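Local structure of amidohydrolase (Brucella melitensis biovar Abortus, 4F0L) at residues Pro301-Thr315 against Asp338-His351. The protein probably acts as a metal-dependent deaminase of the amidohydrolase family, related to formimidoylglutamate deiminases, and binds an iron ion in the crystal. Sequence-based numbering, arbitrary orientation. Where two conformers were deposited one is given.
Sequences PVTEANLGDGTFNAT and DELRQLEYSQRLYH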
# COMPACT_ATOMS: atom_id res chain seq x y z
N PRO B 301 3.60 6.44 -8.57
CA PRO B 301 4.41 5.57 -7.74
C PRO B 301 3.96 4.10 -7.67
O PRO B 301 4.82 3.19 -7.72
CB PRO B 301 4.36 6.23 -6.35
CG PRO B 301 3.99 7.65 -6.59
CD PRO B 301 3.18 7.69 -7.86
N VAL B 302 2.66 3.86 -7.55
CA VAL B 302 2.15 2.49 -7.53
C VAL B 302 2.40 1.76 -8.83
O VAL B 302 2.89 0.64 -8.80
CB VAL B 302 0.67 2.44 -7.14
CG1 VAL B 302 0.04 1.06 -7.41
CG2 VAL B 302 0.62 2.84 -5.66
N THR B 303 2.12 2.40 -9.96
CA THR B 303 2.40 1.77 -11.25
C THR B 303 3.88 1.54 -11.46
O THR B 303 4.30 0.49 -11.92
CB THR B 303 1.79 2.56 -12.44
OG1 THR B 303 0.36 2.56 -12.32
CG2 THR B 303 2.15 1.90 -13.82
N GLU B 304 4.71 2.51 -11.07
CA GLU B 304 6.15 2.39 -11.22
C GLU B 304 6.68 1.20 -10.40
O GLU B 304 7.59 0.47 -10.83
CB GLU B 304 6.85 3.71 -10.81
CG GLU B 304 6.74 4.81 -11.89
CD GLU B 304 6.78 6.23 -11.35
OE1 GLU B 304 7.33 6.46 -10.26
OE2 GLU B 304 6.27 7.14 -12.03
N ALA B 305 6.14 1.01 -9.20
CA ALA B 305 6.49 -0.17 -8.38
C ALA B 305 6.01 -1.46 -9.05
O ALA B 305 6.75 -2.44 -9.11
CB ALA B 305 5.86 -0.07 -7.00
N ASN B 306 4.74 -1.48 -9.49
CA ASN B 306 4.15 -2.65 -10.11
C ASN B 306 4.94 -3.04 -11.37
O ASN B 306 5.04 -4.22 -11.73
CB ASN B 306 2.67 -2.39 -10.41
CG ASN B 306 2.00 -3.54 -11.11
OD1 ASN B 306 2.11 -3.67 -12.35
ND2 ASN B 306 1.35 -4.41 -10.35
N LEU B 307 5.50 -2.05 -12.05
CA LEU B 307 6.29 -2.30 -13.26
C LEU B 307 7.81 -2.46 -12.99
O LEU B 307 8.56 -2.73 -13.91
CB LEU B 307 6.05 -1.18 -14.30
CG LEU B 307 4.64 -1.02 -14.83
CD1 LEU B 307 4.50 0.19 -15.78
CD2 LEU B 307 4.27 -2.31 -15.57
N GLY B 308 8.26 -2.31 -11.74
CA GLY B 308 9.70 -2.30 -11.43
C GLY B 308 10.52 -1.21 -12.14
O GLY B 308 11.69 -1.44 -12.50
N ASP B 309 9.93 -0.03 -12.35
CA ASP B 309 10.58 1.02 -13.13
C ASP B 309 11.83 1.57 -12.44
O ASP B 309 12.87 1.67 -13.05
CB ASP B 309 9.66 2.20 -13.41
CG ASP B 309 8.55 1.89 -14.41
OD1 ASP B 309 8.76 1.07 -15.32
OD2 ASP B 309 7.47 2.51 -14.28
N GLY B 310 11.68 1.94 -11.16
CA GLY B 310 12.76 2.57 -10.43
C GLY B 310 12.22 3.59 -9.47
O GLY B 310 11.00 3.74 -9.31
N THR B 311 13.14 4.34 -8.87
CA THR B 311 12.81 5.27 -7.78
C THR B 311 13.15 6.70 -8.21
O THR B 311 14.27 6.98 -8.68
CB THR B 311 13.62 4.89 -6.54
OG1 THR B 311 13.34 3.54 -6.21
CG2 THR B 311 13.25 5.80 -5.37
N PHE B 312 12.19 7.61 -8.08
CA PHE B 312 12.36 9.02 -8.49
C PHE B 312 13.35 9.78 -7.58
O PHE B 312 13.43 9.51 -6.37
CB PHE B 312 10.98 9.72 -8.44
CG PHE B 312 10.97 11.13 -8.94
CD1 PHE B 312 11.11 11.40 -10.29
CD2 PHE B 312 10.77 12.19 -8.05
CE1 PHE B 312 11.07 12.71 -10.75
CE2 PHE B 312 10.72 13.50 -8.50
CZ PHE B 312 10.90 13.77 -9.85
N ASN B 313 14.02 10.78 -8.17
CA ASN B 313 14.99 11.62 -7.45
C ASN B 313 14.27 12.72 -6.69
O ASN B 313 14.45 13.91 -6.95
CB ASN B 313 15.98 12.29 -8.41
CG ASN B 313 16.90 11.31 -9.06
OD1 ASN B 313 16.97 10.17 -8.64
ND2 ASN B 313 17.61 11.75 -10.11
N ALA B 314 13.45 12.29 -5.72
CA ALA B 314 12.45 13.14 -5.10
C ALA B 314 13.02 14.30 -4.24
O ALA B 314 12.54 15.44 -4.33
CB ALA B 314 11.48 12.27 -4.29
N THR B 315 14.03 14.02 -3.42
CA THR B 315 14.59 15.09 -2.55
C THR B 315 15.33 16.15 -3.37
O THR B 315 15.10 17.34 -3.19
CB THR B 315 15.48 14.53 -1.43
OG1 THR B 315 16.57 13.80 -2.02
CG2 THR B 315 14.69 13.59 -0.55
N ASP B 338 -2.30 5.33 -1.09
CA ASP B 338 -1.47 4.34 -1.74
C ASP B 338 -0.32 4.95 -2.53
O ASP B 338 0.81 4.50 -2.41
CB ASP B 338 -2.33 3.44 -2.61
CG ASP B 338 -3.39 2.73 -1.81
OD1 ASP B 338 -3.10 1.71 -1.16
OD2 ASP B 338 -4.50 3.23 -1.77
N GLU B 339 -0.63 5.98 -3.33
CA GLU B 339 0.38 6.62 -4.12
C GLU B 339 1.41 7.41 -3.30
O GLU B 339 2.63 7.29 -3.51
CB GLU B 339 -0.24 7.54 -5.17
CG GLU B 339 -1.12 6.82 -6.17
CD GLU B 339 -0.38 5.97 -7.20
OE1 GLU B 339 0.85 5.97 -7.19
OE2 GLU B 339 -1.05 5.28 -8.01
N LEU B 340 0.92 8.21 -2.37
CA LEU B 340 1.81 9.06 -1.59
C LEU B 340 2.67 8.19 -0.68
O LEU B 340 3.89 8.46 -0.50
CB LEU B 340 1.02 10.09 -0.79
CG LEU B 340 0.30 11.15 -1.64
CD1 LEU B 340 -0.42 12.16 -0.74
CD2 LEU B 340 1.28 11.83 -2.61
N ARG B 341 2.05 7.20 -0.04
CA ARG B 341 2.80 6.30 0.81
C ARG B 341 3.91 5.63 0.01
O ARG B 341 5.07 5.56 0.46
CB ARG B 341 1.85 5.27 1.41
CG ARG B 341 2.43 4.36 2.41
CD ARG B 341 1.33 3.66 3.22
NE ARG B 341 0.53 2.76 2.41
CZ ARG B 341 -0.76 2.93 2.08
NH1 ARG B 341 -1.35 2.02 1.32
NH2 ARG B 341 -1.48 3.96 2.50
N GLN B 342 3.57 5.10 -1.16
CA GLN B 342 4.57 4.44 -2.01
C GLN B 342 5.71 5.39 -2.42
O GLN B 342 6.89 5.01 -2.39
CB GLN B 342 3.92 3.79 -3.23
CG GLN B 342 4.88 3.16 -4.25
CD GLN B 342 5.72 2.05 -3.67
OE1 GLN B 342 5.24 1.30 -2.83
NE2 GLN B 342 7.00 1.97 -4.08
N LEU B 343 5.37 6.63 -2.76
CA LEU B 343 6.39 7.62 -3.05
C LEU B 343 7.37 7.77 -1.87
O LEU B 343 8.59 7.58 -2.03
CB LEU B 343 5.76 8.96 -3.41
CG LEU B 343 6.69 10.13 -3.66
CD1 LEU B 343 7.71 9.83 -4.76
CD2 LEU B 343 5.84 11.39 -3.94
N GLU B 344 6.85 8.05 -0.68
CA GLU B 344 7.69 8.22 0.48
C GLU B 344 8.49 6.97 0.78
O GLU B 344 9.70 7.06 1.03
CB GLU B 344 6.84 8.65 1.69
CG GLU B 344 7.54 8.71 3.06
CD GLU B 344 8.66 9.73 3.18
OE1 GLU B 344 8.81 10.65 2.31
OE2 GLU B 344 9.42 9.60 4.16
N TYR B 345 7.83 5.82 0.78
CA TYR B 345 8.48 4.60 1.20
C TYR B 345 9.57 4.21 0.21
O TYR B 345 10.58 3.65 0.61
CB TYR B 345 7.51 3.43 1.44
CG TYR B 345 6.65 3.52 2.71
CD1 TYR B 345 6.82 4.54 3.65
CD2 TYR B 345 5.73 2.54 2.99
CE1 TYR B 345 6.05 4.59 4.82
CE2 TYR B 345 4.95 2.59 4.15
CZ TYR B 345 5.14 3.59 5.08
OH TYR B 345 4.37 3.60 6.22
N SER B 346 9.39 4.52 -1.08
CA SER B 346 10.42 4.23 -2.06
C SER B 346 11.66 5.03 -1.64
O SER B 346 12.79 4.54 -1.75
CB SER B 346 9.98 4.55 -3.49
OG SER B 346 9.79 5.94 -3.72
N GLN B 347 11.43 6.23 -1.12
CA GLN B 347 12.54 7.07 -0.71
C GLN B 347 13.19 6.54 0.56
O GLN B 347 14.44 6.51 0.65
CB GLN B 347 12.13 8.55 -0.57
CG GLN B 347 11.47 9.13 -1.83
CD GLN B 347 12.33 8.99 -3.07
OE1 GLN B 347 11.87 8.54 -4.13
NE2 GLN B 347 13.58 9.38 -2.95
N ARG B 348 12.38 6.09 1.52
CA ARG B 348 12.91 5.58 2.79
C ARG B 348 13.83 4.37 2.57
O ARG B 348 14.89 4.27 3.22
CB ARG B 348 11.78 5.20 3.76
CG ARG B 348 10.97 6.40 4.21
CD ARG B 348 10.11 6.18 5.44
NE ARG B 348 9.31 7.39 5.64
CZ ARG B 348 8.33 7.53 6.53
NH1 ARG B 348 8.03 6.55 7.38
NH2 ARG B 348 7.67 8.69 6.60
N LEU B 349 13.43 3.47 1.68
CA LEU B 349 14.24 2.29 1.39
C LEU B 349 15.51 2.66 0.63
O LEU B 349 16.56 2.15 0.94
CB LEU B 349 13.41 1.24 0.64
CG LEU B 349 12.30 0.56 1.49
CD1 LEU B 349 11.27 -0.20 0.63
CD2 LEU B 349 12.92 -0.38 2.53
N TYR B 350 15.41 3.57 -0.33
CA TYR B 350 16.57 3.95 -1.14
C TYR B 350 17.60 4.75 -0.33
O TYR B 350 18.79 4.60 -0.53
CB TYR B 350 16.12 4.78 -2.36
CG TYR B 350 17.19 4.93 -3.42
CD1 TYR B 350 18.16 5.93 -3.33
CD2 TYR B 350 17.24 4.06 -4.51
CE1 TYR B 350 19.15 6.06 -4.28
CE2 TYR B 350 18.22 4.19 -5.48
CZ TYR B 350 19.17 5.19 -5.35
OH TYR B 350 20.15 5.31 -6.31
N HIS B 351 17.14 5.62 0.57
CA HIS B 351 18.04 6.47 1.34
C HIS B 351 18.25 6.00 2.77
O HIS B 351 18.98 6.65 3.52
CB HIS B 351 17.51 7.91 1.33
CG HIS B 351 17.48 8.54 -0.04
ND1 HIS B 351 18.57 8.60 -0.83
CD2 HIS B 351 16.44 9.17 -0.74
CE1 HIS B 351 18.24 9.23 -1.99
NE2 HIS B 351 16.95 9.58 -1.93
O HOH W 1 7.24 3.46 -6.56
O HOH W 2 0.33 4.68 -10.13
O HOH W 3 13.25 2.45 -3.52
O HOH W 4 9.67 6.95 -6.51
O HOH W 5 15.89 9.53 -4.46
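Glu339 reaches from helix 338-351 to the first turn of helix 301-306, where its carboxylate receives the backbone N-H of Val302. Its chain can be followed outward: CG lies beside the backbone N (chi1 -62°), a bend at chi2 swings Glu339 CD against Val302 CG2, at 3.6 Å, and the two oxygens then divide the work. Glu339 OE1 lies 2.8 Å from Val302 N in a nearly straight bond, met on the syn side but 29° out of the carboxylate plane. The same Glu339 OE1 touches Pro301 CD at 3.0 Å; OE2 rests on Val302 CB and accepts a hydrogen bond from a water that in turn accepts the N-H of Thr303. A carboxylate suits a helix start, where backbone N-H groups lack acceptors within the helix, and proline suits the first turn because it has no N-H to satisfy. In this TIM-barrel-type fold, helix 301-306 follows strand 296-299 after a single residue, and Asp329, an iron ligand, lies about 6 Å from Glu339, side chain to side chain. Further along, Pro301 CG packs on Leu343 CB, while Gln342 lays CG against Pro301 O, and a bend at chi2 then brings Gln342 NE2 to 3.7 Å from Ala305 CB; one water joins that NE2 to Pro301 O. Small Ser346 lets Thr311 CG2 approach to 3.8 Å from Ser346 OG, which donates to Leu343 O and, through a water, connects to Phe312 N.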